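Cytochrome c (Pseudomonas aeruginosa, PDB 6RTE) acts as the dihydro-heme d1 dehydrogenase NirN, an oxidoreductase of heme d1 biosynthesis whose c-type heme probably serves electron transfer. Local coordinates at residues A41-H46 with V105-Q110; A53-G58 with T62-S67; R77-H82 with T87-F92. All coordinates share one frame; numbering follows the deposited sequence.

Contact 1 (A41-H46 with V105-Q110). With HEC (heme c), chain C.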
loop_
_atom_site.group_PDB
_atom_site.type_symbol
_atom_site.label_atom_id
_atom_site.label_comp_id
_atom_site.label_asym_id
_atom_site.label_seq_id
_atom_site.Cartn_x
_atom_site.Cartn_y
_atom_site.Cartn_z
ATOM N N ALA A 41 31.437 -13.492 5.606
ATOM C CA ALA A 41 32.704 -12.936 5.143
ATOM C C ALA A 41 32.589 -12.439 3.713
ATOM O O ALA A 41 33.052 -11.338 3.382
ATOM C CB ALA A 41 33.812 -13.980 5.273
ATOM N N LEU A 42 31.970 -13.241 2.836
ATOM C CA LEU A 42 31.706 -12.772 1.483
ATOM C C LEU A 42 30.877 -11.490 1.505
ATOM O O LEU A 42 31.100 -10.584 0.692
ATOM C CB LEU A 42 30.994 -13.857 0.677
ATOM C CG LEU A 42 31.836 -15.089 0.306
ATOM C CD1 LEU A 42 30.977 -16.192 -0.301
ATOM C CD2 LEU A 42 32.955 -14.715 -0.653
ATOM N N TYR A 43 29.927 -11.393 2.439
ATOM C CA TYR A 43 29.051 -10.217 2.485
ATOM C C TYR A 43 29.841 -8.961 2.847
ATOM O O TYR A 43 29.721 -7.925 2.180
ATOM C CB TYR A 43 27.904 -10.451 3.473
ATOM C CG TYR A 43 26.972 -9.269 3.576
ATOM C CD1 TYR A 43 25.882 -9.139 2.724
ATOM C CD2 TYR A 43 27.199 -8.265 4.507
ATOM C CE1 TYR A 43 25.041 -8.045 2.806
ATOM C CE2 TYR A 43 26.368 -7.173 4.591
ATOM C CZ TYR A 43 25.290 -7.069 3.737
ATOM O OH TYR A 43 24.471 -5.978 3.824
ATOM N N ARG A 44 30.662 -9.033 3.896
ATOM C CA ARG A 44 31.478 -7.882 4.275
ATOM C C ARG A 44 32.345 -7.409 3.113
ATOM O O ARG A 44 32.400 -6.213 2.809
ATOM C CB ARG A 44 32.348 -8.227 5.482
ATOM C CG ARG A 44 31.662 -8.029 6.821
ATOM C CD ARG A 44 32.667 -8.031 7.961
ATOM N NE ARG A 44 33.216 -9.363 8.198
ATOM C CZ ARG A 44 32.707 -10.246 9.052
ATOM N NH1 ARG A 44 31.629 -9.948 9.768
ATOM N NH2 ARG A 44 33.280 -11.434 9.193
ATOM N N GLN A 45 33.021 -8.344 2.438
ATOM C CA GLN A 45 33.959 -7.961 1.389
ATOM C C GLN A 45 33.250 -7.329 0.197
ATOM O O GLN A 45 33.713 -6.311 -0.332
ATOM C CB GLN A 45 34.768 -9.182 0.943
ATOM C CG GLN A 45 35.651 -8.948 -0.281
ATOM C CD GLN A 45 36.698 -7.869 -0.060
ATOM O OE1 GLN A 45 37.046 -7.548 1.078
ATOM N NE2 GLN A 45 37.204 -7.303 -1.151
ATOM N N HIS A 46 32.130 -7.915 -0.244
ATOM C CA HIS A 46 31.546 -7.560 -1.529
ATOM C C HIS A 46 30.241 -6.778 -1.451
ATOM O O HIS A 46 29.870 -6.139 -2.440
ATOM C CB HIS A 46 31.275 -8.828 -2.359
ATOM C CG HIS A 46 32.500 -9.637 -2.643
ATOM N ND1 HIS A 46 33.269 -9.448 -3.770
ATOM C CD2 HIS A 46 33.086 -10.639 -1.949
ATOM C CE1 HIS A 46 34.278 -10.299 -3.756
ATOM N NE2 HIS A 46 34.190 -11.033 -2.661
ATOM N N VAL A 105 23.431 -16.418 -0.864
ATOM C CA VAL A 105 21.978 -16.545 -0.827
ATOM C C VAL A 105 21.534 -17.153 0.496
ATOM O O VAL A 105 20.606 -16.653 1.153
ATOM C CB VAL A 105 21.475 -17.374 -2.020
ATOM C CG1 VAL A 105 19.968 -17.628 -1.905
ATOM C CG2 VAL A 105 21.798 -16.670 -3.330
ATOM N N ALA A 106 22.186 -18.243 0.905
ATOM C CA ALA A 106 21.843 -18.883 2.171
ATOM C C ALA A 106 21.926 -17.888 3.323
ATOM O O ALA A 106 21.030 -17.836 4.170
ATOM C CB ALA A 106 22.759 -20.083 2.422
ATOM N N TYR A 107 22.988 -17.077 3.352
ATOM C CA TYR A 107 23.167 -16.079 4.404
ATOM C C TYR A 107 22.062 -15.025 4.388
ATOM O O TYR A 107 21.593 -14.592 5.451
ATOM C CB TYR A 107 24.542 -15.422 4.240
ATOM C CG TYR A 107 24.841 -14.288 5.194
ATOM C CD1 TYR A 107 25.099 -14.532 6.537
ATOM C CD2 TYR A 107 24.895 -12.972 4.744
ATOM C CE1 TYR A 107 25.385 -13.489 7.411
ATOM C CE2 TYR A 107 25.175 -11.928 5.604
ATOM C CZ TYR A 107 25.420 -12.191 6.938
ATOM O OH TYR A 107 25.702 -11.154 7.796
ATOM N N LEU A 108 21.641 -14.580 3.199
ATOM C CA LEU A 108 20.646 -13.518 3.127
ATOM C C LEU A 108 19.299 -13.988 3.665
ATOM O O LEU A 108 18.574 -13.216 4.292
ATOM C CB LEU A 108 20.474 -13.022 1.688
ATOM C CG LEU A 108 21.641 -12.287 1.015
ATOM C CD1 LEU A 108 21.142 -11.636 -0.265
ATOM C CD2 LEU A 108 22.253 -11.262 1.928
ATOM N N TYR A 109 18.942 -15.249 3.411
ATOM C CA TYR A 109 17.645 -15.760 3.829
ATOM C C TYR A 109 17.669 -16.390 5.215
ATOM O O TYR A 109 16.602 -16.690 5.757
ATOM C CB TYR A 109 17.123 -16.744 2.781
ATOM C CG TYR A 109 16.683 -16.022 1.519
ATOM C CD1 TYR A 109 17.607 -15.672 0.540
ATOM C CD2 TYR A 109 15.359 -15.645 1.334
ATOM C CE1 TYR A 109 17.221 -14.987 -0.599
ATOM C CE2 TYR A 109 14.965 -14.954 0.192
ATOM C CZ TYR A 109 15.905 -14.626 -0.770
ATOM O OH TYR A 109 15.525 -13.955 -1.918
ATOM N N GLN A 110 18.840 -16.553 5.813
ATOM C CA GLN A 110 18.937 -17.128 7.149
ATOM C C GLN A 110 18.594 -16.071 8.191
ATOM O O GLN A 110 19.063 -14.934 8.107
ATOM C CB GLN A 110 20.346 -17.676 7.381
ATOM C CG GLN A 110 20.644 -18.104 8.813
ATOM C CD GLN A 110 19.770 -19.253 9.285
ATOM O OE1 GLN A 110 19.661 -20.284 8.619
ATOM N NE2 GLN A 110 19.147 -19.080 10.446
HETATM FE FE HEC C . 23.056 -5.402 -4.200
HETATM C CHA HEC C . 19.827 -5.051 -5.090
HETATM C CHB HEC C . 22.467 -8.646 -3.195
HETATM C CHC HEC C . 26.463 -5.881 -3.616
HETATM C CHD HEC C . 23.634 -2.108 -4.643
HETATM N NA HEC C . 21.478 -6.621 -4.152
HETATM C C1A HEC C . 20.220 -6.264 -4.574
HETATM C C2A HEC C . 19.341 -7.361 -4.399
HETATM C C3A HEC C . 20.078 -8.369 -3.874
HETATM C C4A HEC C . 21.410 -7.912 -3.710
HETATM C CMA HEC C . 19.560 -9.729 -3.514
HETATM C CAA HEC C . 17.865 -7.395 -4.732
HETATM C CBA HEC C . 17.082 -6.868 -3.517
HETATM C CGA HEC C . 15.590 -6.732 -3.696
HETATM O O1A HEC C . 14.912 -6.174 -2.796
HETATM O O2A HEC C . 15.022 -7.149 -4.712
HETATM N NB HEC C . 24.246 -6.991 -3.519
HETATM C C1B HEC C . 23.797 -8.193 -3.170
HETATM C C2B HEC C . 24.892 -9.005 -2.749
HETATM C C3B HEC C . 26.032 -8.259 -2.865
HETATM C C4B HEC C . 25.581 -6.944 -3.370
HETATM C CMB HEC C . 24.788 -10.425 -2.277
HETATM C CAB HEC C . 27.469 -8.573 -2.615
HETATM C CBB HEC C . 27.777 -9.983 -3.117
HETATM N NC HEC C . 24.774 -4.218 -4.143
HETATM C C1C HEC C . 26.053 -4.579 -3.885
HETATM C C2C HEC C . 26.868 -3.429 -3.951
HETATM C C3C HEC C . 26.060 -2.344 -4.261
HETATM C C4C HEC C . 24.735 -2.864 -4.359
HETATM C CMC HEC C . 28.350 -3.450 -3.720
HETATM C CAC HEC C . 26.346 -0.903 -4.417
HETATM C CBC HEC C . 27.192 -0.406 -5.584
HETATM N ND HEC C . 21.989 -3.930 -4.740
HETATM C C1D HEC C . 22.376 -2.659 -4.867
HETATM C C2D HEC C . 21.253 -1.820 -5.308
HETATM C C3D HEC C . 20.195 -2.625 -5.440
HETATM C C4D HEC C . 20.676 -3.959 -5.063
HETATM C CMD HEC C . 21.289 -0.337 -5.567
HETATM C CAD HEC C . 18.801 -2.226 -5.857
HETATM C CBD HEC C . 18.646 -2.261 -7.380
HETATM C CGD HEC C . 17.258 -1.878 -7.838
HETATM O O1D HEC C . 16.972 -0.680 -7.983
HETATM O O2D HEC C . 16.392 -2.730 -8.083
#

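Contact 2 (A53-G58 with T62-S67). With HEC (heme c), chain C.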
loop_
_atom_site.group_PDB
_atom_site.type_symbol
_atom_site.label_atom_id
_atom_site.label_comp_id
_atom_site.label_asym_id
_atom_site.label_seq_id
_atom_site.Cartn_x
_atom_site.Cartn_y
_atom_site.Cartn_z
ATOM N N ALA A 53 25.900 -2.453 7.126
ATOM C CA ALA A 53 26.207 -3.367 8.213
ATOM C C ALA A 53 24.927 -4.019 8.714
ATOM O O ALA A 53 23.895 -3.356 8.878
ATOM C CB ALA A 53 26.904 -2.618 9.348
ATOM N N GLY A 54 24.994 -5.325 8.949
ATOM C CA GLY A 54 23.842 -6.074 9.395
ATOM C C GLY A 54 22.786 -6.327 8.338
ATOM O O GLY A 54 21.720 -6.854 8.666
ATOM N N ARG A 55 23.053 -5.975 7.085
ATOM C CA ARG A 55 22.091 -6.076 5.993
ATOM C C ARG A 55 20.937 -5.093 6.153
ATOM O O ARG A 55 19.875 -5.282 5.550
ATOM C CB ARG A 55 21.533 -7.496 5.858
ATOM C CG ARG A 55 22.598 -8.583 5.657
ATOM C CD ARG A 55 21.927 -9.923 5.419
ATOM N NE ARG A 55 21.757 -10.674 6.658
ATOM C CZ ARG A 55 20.807 -11.586 6.871
ATOM N NH1 ARG A 55 19.911 -11.851 5.942
ATOM N NH2 ARG A 55 20.754 -12.231 8.030
ATOM N N LEU A 56 21.131 -4.038 6.944
ATOM C CA LEU A 56 20.059 -3.086 7.216
ATOM C C LEU A 56 19.785 -2.153 6.050
ATOM O O LEU A 56 18.705 -1.557 6.001
ATOM C CB LEU A 56 20.392 -2.259 8.457
ATOM C CG LEU A 56 20.444 -3.017 9.778
ATOM C CD1 LEU A 56 20.526 -2.035 10.931
ATOM C CD2 LEU A 56 19.245 -3.933 9.937
ATOM N N GLY A 57 20.720 -2.011 5.124
ATOM C CA GLY A 57 20.562 -1.167 3.961
ATOM C C GLY A 57 21.514 0.016 3.982
ATOM O O GLY A 57 22.172 0.313 4.979
ATOM N N GLY A 58 21.585 0.678 2.828
ATOM C CA GLY A 58 22.356 1.897 2.652
ATOM C C GLY A 58 22.153 2.466 1.261
ATOM O O GLY A 58 21.036 2.851 0.903
ATOM N N THR A 62 17.661 -2.953 2.057
ATOM C CA THR A 62 17.757 -3.892 3.161
ATOM C C THR A 62 17.617 -5.319 2.649
ATOM O O THR A 62 16.778 -5.617 1.787
ATOM C CB THR A 62 16.670 -3.569 4.192
ATOM O OG1 THR A 62 16.753 -2.182 4.542
ATOM C CG2 THR A 62 16.811 -4.408 5.448
ATOM N N LEU A 63 18.459 -6.207 3.171
ATOM C CA LEU A 63 18.528 -7.585 2.695
ATOM C C LEU A 63 18.315 -8.567 3.840
ATOM O O LEU A 63 19.042 -9.563 3.981
ATOM C CB LEU A 63 19.863 -7.861 2.002
ATOM C CG LEU A 63 20.160 -7.086 0.711
ATOM C CD1 LEU A 63 21.496 -7.559 0.159
ATOM C CD2 LEU A 63 19.062 -7.243 -0.349
ATOM N N LEU A 64 17.332 -8.302 4.666
ATOM C CA LEU A 64 16.912 -9.245 5.692
ATOM C C LEU A 64 15.904 -10.229 5.119
ATOM O O LEU A 64 15.315 -9.987 4.064
ATOM C CB LEU A 64 16.299 -8.495 6.870
ATOM C CG LEU A 64 17.242 -7.607 7.674
ATOM C CD1 LEU A 64 16.451 -6.731 8.623
ATOM C CD2 LEU A 64 18.256 -8.441 8.451
ATOM N N PRO A 65 15.680 -11.359 5.790
ATOM C CA PRO A 65 14.686 -12.318 5.278
ATOM C C PRO A 65 13.329 -11.685 5.041
ATOM O O PRO A 65 12.721 -11.923 3.990
ATOM C CB PRO A 65 14.648 -13.395 6.371
ATOM C CG PRO A 65 15.988 -13.332 6.992
ATOM C CD PRO A 65 16.385 -11.878 6.980
ATOM N N GLU A 66 12.872 -10.839 5.974
ATOM C CA GLU A 66 11.623 -10.117 5.781
ATOM C C GLU A 66 11.680 -9.243 4.533
ATOM O O GLU A 66 10.698 -9.145 3.793
ATOM C CB GLU A 66 11.311 -9.246 7.010
ATOM C CG GLU A 66 10.983 -10.006 8.290
ATOM C CD GLU A 66 12.222 -10.431 9.089
ATOM O OE1 GLU A 66 13.367 -10.392 8.568
ATOM O OE2 GLU A 66 12.035 -10.808 10.260
ATOM N N SER A 67 12.817 -8.585 4.302
ATOM C CA SER A 67 12.949 -7.683 3.162
ATOM C C SER A 67 12.770 -8.415 1.846
ATOM O O SER A 67 12.300 -7.820 0.860
ATOM C CB SER A 67 14.322 -7.011 3.192
ATOM O OG SER A 67 14.658 -6.613 4.502
HETATM FE FE HEC C . 23.056 -5.402 -4.200
HETATM C CHA HEC C . 19.827 -5.051 -5.090
HETATM C CHB HEC C . 22.467 -8.646 -3.195
HETATM C CHC HEC C . 26.463 -5.881 -3.616
HETATM C CHD HEC C . 23.634 -2.108 -4.643
HETATM N NA HEC C . 21.478 -6.621 -4.152
HETATM C C1A HEC C . 20.220 -6.264 -4.574
HETATM C C2A HEC C . 19.341 -7.361 -4.399
HETATM C C3A HEC C . 20.078 -8.369 -3.874
HETATM C C4A HEC C . 21.410 -7.912 -3.710
HETATM C CMA HEC C . 19.560 -9.729 -3.514
HETATM C CAA HEC C . 17.865 -7.395 -4.732
HETATM C CBA HEC C . 17.082 -6.868 -3.517
HETATM C CGA HEC C . 15.590 -6.732 -3.696
HETATM O O1A HEC C . 14.912 -6.174 -2.796
HETATM O O2A HEC C . 15.022 -7.149 -4.712
HETATM N NB HEC C . 24.246 -6.991 -3.519
HETATM C C1B HEC C . 23.797 -8.193 -3.170
HETATM C C2B HEC C . 24.892 -9.005 -2.749
HETATM C C3B HEC C . 26.032 -8.259 -2.865
HETATM C C4B HEC C . 25.581 -6.944 -3.370
HETATM C CMB HEC C . 24.788 -10.425 -2.277
HETATM C CAB HEC C . 27.469 -8.573 -2.615
HETATM C CBB HEC C . 27.777 -9.983 -3.117
HETATM N NC HEC C . 24.774 -4.218 -4.143
HETATM C C1C HEC C . 26.053 -4.579 -3.885
HETATM C C2C HEC C . 26.868 -3.429 -3.951
HETATM C C3C HEC C . 26.060 -2.344 -4.261
HETATM C C4C HEC C . 24.735 -2.864 -4.359
HETATM C CMC HEC C . 28.350 -3.450 -3.720
HETATM C CAC HEC C . 26.346 -0.903 -4.417
HETATM C CBC HEC C . 27.192 -0.406 -5.584
HETATM N ND HEC C . 21.989 -3.930 -4.740
HETATM C C1D HEC C . 22.376 -2.659 -4.867
HETATM C C2D HEC C . 21.253 -1.820 -5.308
HETATM C C3D HEC C . 20.195 -2.625 -5.440
HETATM C C4D HEC C . 20.676 -3.959 -5.063
HETATM C CMD HEC C . 21.289 -0.337 -5.567
HETATM C CAD HEC C . 18.801 -2.226 -5.857
HETATM C CBD HEC C . 18.646 -2.261 -7.380
HETATM C CGD HEC C . 17.258 -1.878 -7.838
HETATM O O1D HEC C . 16.972 -0.680 -7.983
HETATM O O2D HEC C . 16.392 -2.730 -8.083
#

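Contact 3 (R77-H82 with T87-F92). With HEC (heme c), chain C.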
loop_
_atom_site.group_PDB
_atom_site.type_symbol
_atom_site.label_atom_id
_atom_site.label_comp_id
_atom_site.label_asym_id
_atom_site.label_seq_id
_atom_site.Cartn_x
_atom_site.Cartn_y
_atom_site.Cartn_z
ATOM N N ARG A 77 19.728 -15.202 -6.334
ATOM C CA ARG A 77 20.976 -15.736 -6.867
ATOM C C ARG A 77 21.286 -15.141 -8.234
ATOM O O ARG A 77 22.433 -14.767 -8.515
ATOM C CB ARG A 77 20.885 -17.254 -6.957
ATOM C CG ARG A 77 22.217 -17.947 -7.158
ATOM C CD ARG A 77 22.060 -19.455 -7.083
ATOM N NE ARG A 77 23.355 -20.126 -7.154
ATOM C CZ ARG A 77 23.988 -20.404 -8.290
ATOM N NH1 ARG A 77 23.447 -20.080 -9.459
ATOM N NH2 ARG A 77 25.169 -21.014 -8.253
ATOM N N GLU A 78 20.277 -15.044 -9.103
ATOM C CA GLU A 78 20.515 -14.508 -10.437
ATOM C C GLU A 78 20.846 -13.026 -10.379
ATOM O O GLU A 78 21.666 -12.547 -11.173
ATOM C CB GLU A 78 19.301 -14.764 -11.330
ATOM C CG GLU A 78 19.021 -16.243 -11.593
ATOM C CD GLU A 78 20.018 -16.878 -12.561
ATOM O OE1 GLU A 78 21.001 -16.209 -12.946
ATOM O OE2 GLU A 78 19.815 -18.052 -12.940
ATOM N N VAL A 79 20.236 -12.294 -9.437
ATOM C CA VAL A 79 20.555 -10.885 -9.256
ATOM C C VAL A 79 21.996 -10.719 -8.790
ATOM O O VAL A 79 22.714 -9.822 -9.252
ATOM C CB VAL A 79 19.568 -10.235 -8.265
ATOM C CG1 VAL A 79 19.982 -8.803 -7.976
ATOM C CG2 VAL A 79 18.151 -10.268 -8.815
ATOM N N ILE A 80 22.443 -11.574 -7.865
ATOM C CA ILE A 80 23.811 -11.474 -7.366
ATOM C C ILE A 80 24.812 -11.767 -8.477
ATOM O O ILE A 80 25.897 -11.173 -8.527
ATOM C CB ILE A 80 24.013 -12.429 -6.173
ATOM C CG1 ILE A 80 23.179 -11.972 -4.978
ATOM C CG2 ILE A 80 25.500 -12.529 -5.824
ATOM C CD1 ILE A 80 23.100 -13.004 -3.856
ATOM N N LEU A 81 24.478 -12.688 -9.378
ATOM C CA LEU A 81 25.452 -13.126 -10.371
ATOM C C LEU A 81 25.494 -12.193 -11.575
ATOM O O LEU A 81 26.579 -11.848 -12.059
ATOM C CB LEU A 81 25.138 -14.554 -10.821
ATOM C CG LEU A 81 25.395 -15.632 -9.771
ATOM C CD1 LEU A 81 24.910 -16.980 -10.261
ATOM C CD2 LEU A 81 26.872 -15.686 -9.410
ATOM N N HIS A 82 24.330 -11.776 -12.069
ATOM C CA HIS A 82 24.250 -11.009 -13.302
ATOM C C HIS A 82 23.798 -9.575 -13.084
ATOM O O HIS A 82 23.850 -8.775 -14.026
ATOM C CB HIS A 82 23.299 -11.713 -14.276
ATOM C CG HIS A 82 23.649 -13.149 -14.508
ATOM N ND1 HIS A 82 22.782 -14.183 -14.226
ATOM C CD2 HIS A 82 24.787 -13.725 -14.964
ATOM C CE1 HIS A 82 23.366 -15.333 -14.513
ATOM N NE2 HIS A 82 24.582 -15.081 -14.963
ATOM N N THR A 87 20.134 -0.881 -13.276
ATOM C CA THR A 87 20.199 -0.366 -11.913
ATOM C C THR A 87 21.664 -0.280 -11.498
ATOM O O THR A 87 22.569 -0.599 -12.273
ATOM C CB THR A 87 19.427 -1.244 -10.914
ATOM O OG1 THR A 87 20.213 -2.398 -10.590
ATOM C CG2 THR A 87 18.078 -1.687 -11.487
ATOM N N GLN A 88 21.901 0.136 -10.257
ATOM C CA GLN A 88 23.250 0.133 -9.700
ATOM C C GLN A 88 23.653 -1.225 -9.121
ATOM O O GLN A 88 24.769 -1.358 -8.607
ATOM C CB GLN A 88 23.371 1.213 -8.618
ATOM C CG GLN A 88 24.774 1.361 -8.026
ATOM C CD GLN A 88 24.868 2.459 -6.983
ATOM O OE1 GLN A 88 24.749 2.201 -5.781
ATOM N NE2 GLN A 88 25.081 3.691 -7.437
ATOM N N MET A 89 22.795 -2.239 -9.196
ATOM C CA MET A 89 23.164 -3.576 -8.729
ATOM C C MET A 89 23.781 -4.323 -9.901
ATOM O O MET A 89 23.070 -4.801 -10.788
ATOM C CB MET A 89 21.962 -4.332 -8.177
ATOM C CG MET A 89 22.304 -5.768 -7.733
ATOM S SD MET A 89 23.588 -5.849 -6.455
ATOM C CE MET A 89 23.909 -7.612 -6.435
ATOM N N ALA A 90 25.101 -4.439 -9.894
ATOM C CA ALA A 90 25.806 -5.141 -10.952
ATOM C C ALA A 90 26.031 -6.601 -10.566
ATOM O O ALA A 90 25.915 -6.992 -9.402
ATOM C CB ALA A 90 27.142 -4.464 -11.250
ATOM N N GLY A 91 26.362 -7.411 -11.573
ATOM C CA GLY A 91 26.595 -8.818 -11.339
ATOM C C GLY A 91 27.984 -9.091 -10.788
ATOM O O GLY A 91 28.932 -8.333 -10.996
ATOM N N PHE A 92 28.095 -10.209 -10.070
ATOM C CA PHE A 92 29.343 -10.617 -9.446
ATOM C C PHE A 92 29.814 -11.975 -9.952
ATOM O O PHE A 92 30.724 -12.567 -9.357
ATOM C CB PHE A 92 29.189 -10.652 -7.922
ATOM C CG PHE A 92 29.080 -9.291 -7.289
ATOM C CD1 PHE A 92 27.864 -8.630 -7.236
ATOM C CD2 PHE A 92 30.193 -8.680 -6.741
ATOM C CE1 PHE A 92 27.762 -7.379 -6.659
ATOM C CE2 PHE A 92 30.100 -7.429 -6.156
ATOM C CZ PHE A 92 28.883 -6.779 -6.115
HETATM FE FE HEC C . 23.056 -5.402 -4.200
HETATM C CHA HEC C . 19.827 -5.051 -5.090
HETATM C CHB HEC C . 22.467 -8.646 -3.195
HETATM C CHC HEC C . 26.463 -5.881 -3.616
HETATM C CHD HEC C . 23.634 -2.108 -4.643
HETATM N NA HEC C . 21.478 -6.621 -4.152
HETATM C C1A HEC C . 20.220 -6.264 -4.574
HETATM C C2A HEC C . 19.341 -7.361 -4.399
HETATM C C3A HEC C . 20.078 -8.369 -3.874
HETATM C C4A HEC C . 21.410 -7.912 -3.710
HETATM C CMA HEC C . 19.560 -9.729 -3.514
HETATM C CAA HEC C . 17.865 -7.395 -4.732
HETATM C CBA HEC C . 17.082 -6.868 -3.517
HETATM C CGA HEC C . 15.590 -6.732 -3.696
HETATM O O1A HEC C . 14.912 -6.174 -2.796
HETATM O O2A HEC C . 15.022 -7.149 -4.712
HETATM N NB HEC C . 24.246 -6.991 -3.519
HETATM C C1B HEC C . 23.797 -8.193 -3.170
HETATM C C2B HEC C . 24.892 -9.005 -2.749
HETATM C C3B HEC C . 26.032 -8.259 -2.865
HETATM C C4B HEC C . 25.581 -6.944 -3.370
HETATM C CMB HEC C . 24.788 -10.425 -2.277
HETATM C CAB HEC C . 27.469 -8.573 -2.615
HETATM C CBB HEC C . 27.777 -9.983 -3.117
HETATM N NC HEC C . 24.774 -4.218 -4.143
HETATM C C1C HEC C . 26.053 -4.579 -3.885
HETATM C C2C HEC C . 26.868 -3.429 -3.951
HETATM C C3C HEC C . 26.060 -2.344 -4.261
HETATM C C4C HEC C . 24.735 -2.864 -4.359
HETATM C CMC HEC C . 28.350 -3.450 -3.720
HETATM C CAC HEC C . 26.346 -0.903 -4.417
HETATM C CBC HEC C . 27.192 -0.406 -5.584
HETATM N ND HEC C . 21.989 -3.930 -4.740
HETATM C C1D HEC C . 22.376 -2.659 -4.867
HETATM C C2D HEC C . 21.253 -1.820 -5.308
HETATM C C3D HEC C . 20.195 -2.625 -5.440
HETATM C C4D HEC C . 20.676 -3.959 -5.063
HETATM C CMD HEC C . 21.289 -0.337 -5.567
HETATM C CAD HEC C . 18.801 -2.226 -5.857
HETATM C CBD HEC C . 18.646 -2.261 -7.380
HETATM C CGD HEC C . 17.258 -1.878 -7.838
HETATM O O1D HEC C . 16.972 -0.680 -7.983
HETATM O O2D HEC C . 16.392 -2.730 -8.083
#

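Contact 1 (A41-H46 with V105-Q110)
Tyr43 carries this contact, meeting Tyr107 and Leu108 of the facing helix. Tyr107 CE2 meets the base of the Tyr43 side chain, 3.8 Å from Tyr43 CB and equally 3.8 Å from Tyr43 CG. The two side chains cross at about a right angle. Their rings, with centroids 5.7 Å apart and planes at 50°, pack obliquely. Each tyrosine has CG anti to its own backbone nitrogen (chi1 179° for Tyr43, 176° for Tyr107), which sends both rings into the gap between the helices, where the closest CA atoms, those of Tyr43 and Tyr107, are still 8.5 Å apart. Leu108 adds a looser apolar touch through CD2, 4.3 Å from Tyr43 CD1, while its other methyl, CD1, reaches the heme methyl CMA at 4.1 Å. No hydrogen bond joins the two segments, and they bury just 119 Å² against each other.

A second shell fixes both tyrosines. Tyr43 OH is hydrogen-bonded to Gly52 O, which satisfies the hydroxyl of a buried side chain. The Tyr107 ring, for its part, takes a cation-pi interaction from Arg55. At the end of helix 38-46, His46 touches the heme periphery, its CB 3.8 Å from the substituent carbon CAB. His46 immediately precedes the CxxCH heme-attachment motif that finishes at His51. Packing of an N-terminal helix (38-46) across a C-terminal helix (98-109) beside a covalently held heme is the hallmark of the class I cytochrome c fold.

Contact 2 (A53-G58 with T62-S67)
Gly57 and Thr62 bring the two backbones to 4.0 Å between CA atoms, and in these segments, whose directions lie 125° apart, the CA atoms of Arg55 and Leu63 are the next near pair. Arg55 grips Leu63 at both backbone polar groups. Leu63 N donates to Arg55 O over 2.9 Å in a nearly straight bond (167°), and Arg55 NH1 reaches back to Leu63 O at 3.1 Å, in the carbonyl plane and on a lone pair, although that oxygen sits 27° out of the guanidinium plane. A bend at chi3 brings NH1 back to Leu63 O, with Arg55 CD passing 3.2 Å from the same oxygen.

Both segments belong to the loop between helices 48-51 and 73-82, which, as in other class I cytochromes c, covers the histidine side of the heme. Leu63 supplies that cover: its CD1 lies 3.7 Å from the heme meso carbon CHB, and its side chain also touches His51, an iron ligand.

Leu64 CD2 lies over one face of the Arg55 guanidinium, and Leu64 CD1 meets Leu56 CD2 at 4.2 Å. Thr62 OG1 donates to Leu56 O from above its carbonyl plane; the 2.5 Å separation is unusually short, so its exact length is doubtful. Arg217 NH2 also binds Leu56 O, while Asp199 OD2 accepts from Thr62 N, tying this loop to the part of the chain that forms the propeller. Within 62-67, Leu64 N donates to Ser67 OG over 3.2 Å.

Contact 3 (R77-H82 with T87-F92)
Met89 ligates the heme iron through SD at 2.4 Å and packs at the same time against Val79 and Ile80 of the preceding helix. Its CG stands anti to the backbone nitrogen (chi1 177°) and the chain then bends at chi2 (59°), which folds the sulfur in over the metal. His51 NE2 is the other protein ligand, completing histidine-methionine coordination. An ST turn leads into the ligand: Thr87 OG1 accepts from Met89 N over 2.9 Å, helping to fix the backbone from which the methionine starts.

Phe92 N donates to Ile80 O at 2.9 Å, in the carbonyl plane but bent at the hydrogen (138°). The same oxygen lies at the edge of the Phe92 ring, in its plane. Gly91, having no side chain, lets its CA come within 3.1 Å of Leu81 O, so the chain returns flush against the end of the helix.

Apolar packing does the rest. Val79 CG1 meets Met89 CG at 3.8 Å, the two side chains crossing at about a right angle. Ile80 CD1 touches the heme methyl CMB at 3.5 Å. Phe92 CZ reaches the meso carbon CHC at 3.6 Å, and heme CBB sits over the centre of one face of its ring.

Helix 73-82 is held in turn against helix 98-109: Arg77 forms salt bridges with Asp98 and Asp102, Ile80 packs on Val105, and Leu81 on Ala101.

All three contacts border one heme c. Contacts 2 and 3 cover its opposite faces, contact 2 on the His51 side and contact 3 on the Met89 side; their centres are about 16 Å apart and their nearest atoms about 7 Å, so they do not touch. Contact 1 closes the chain around both and touches each. Its centre lies about 11 Å from that of contact 2, where Gln110 O and Arg55 NH2, 3.2 Å apart, probably share a hydrogen bond. Contact 3 is about 14 Å away between centres, joined by Val105 CG2 packing on Ile80 CD1 at 3.9 Å. Arg84 and Arg198 additionally hydrogen-bond the heme.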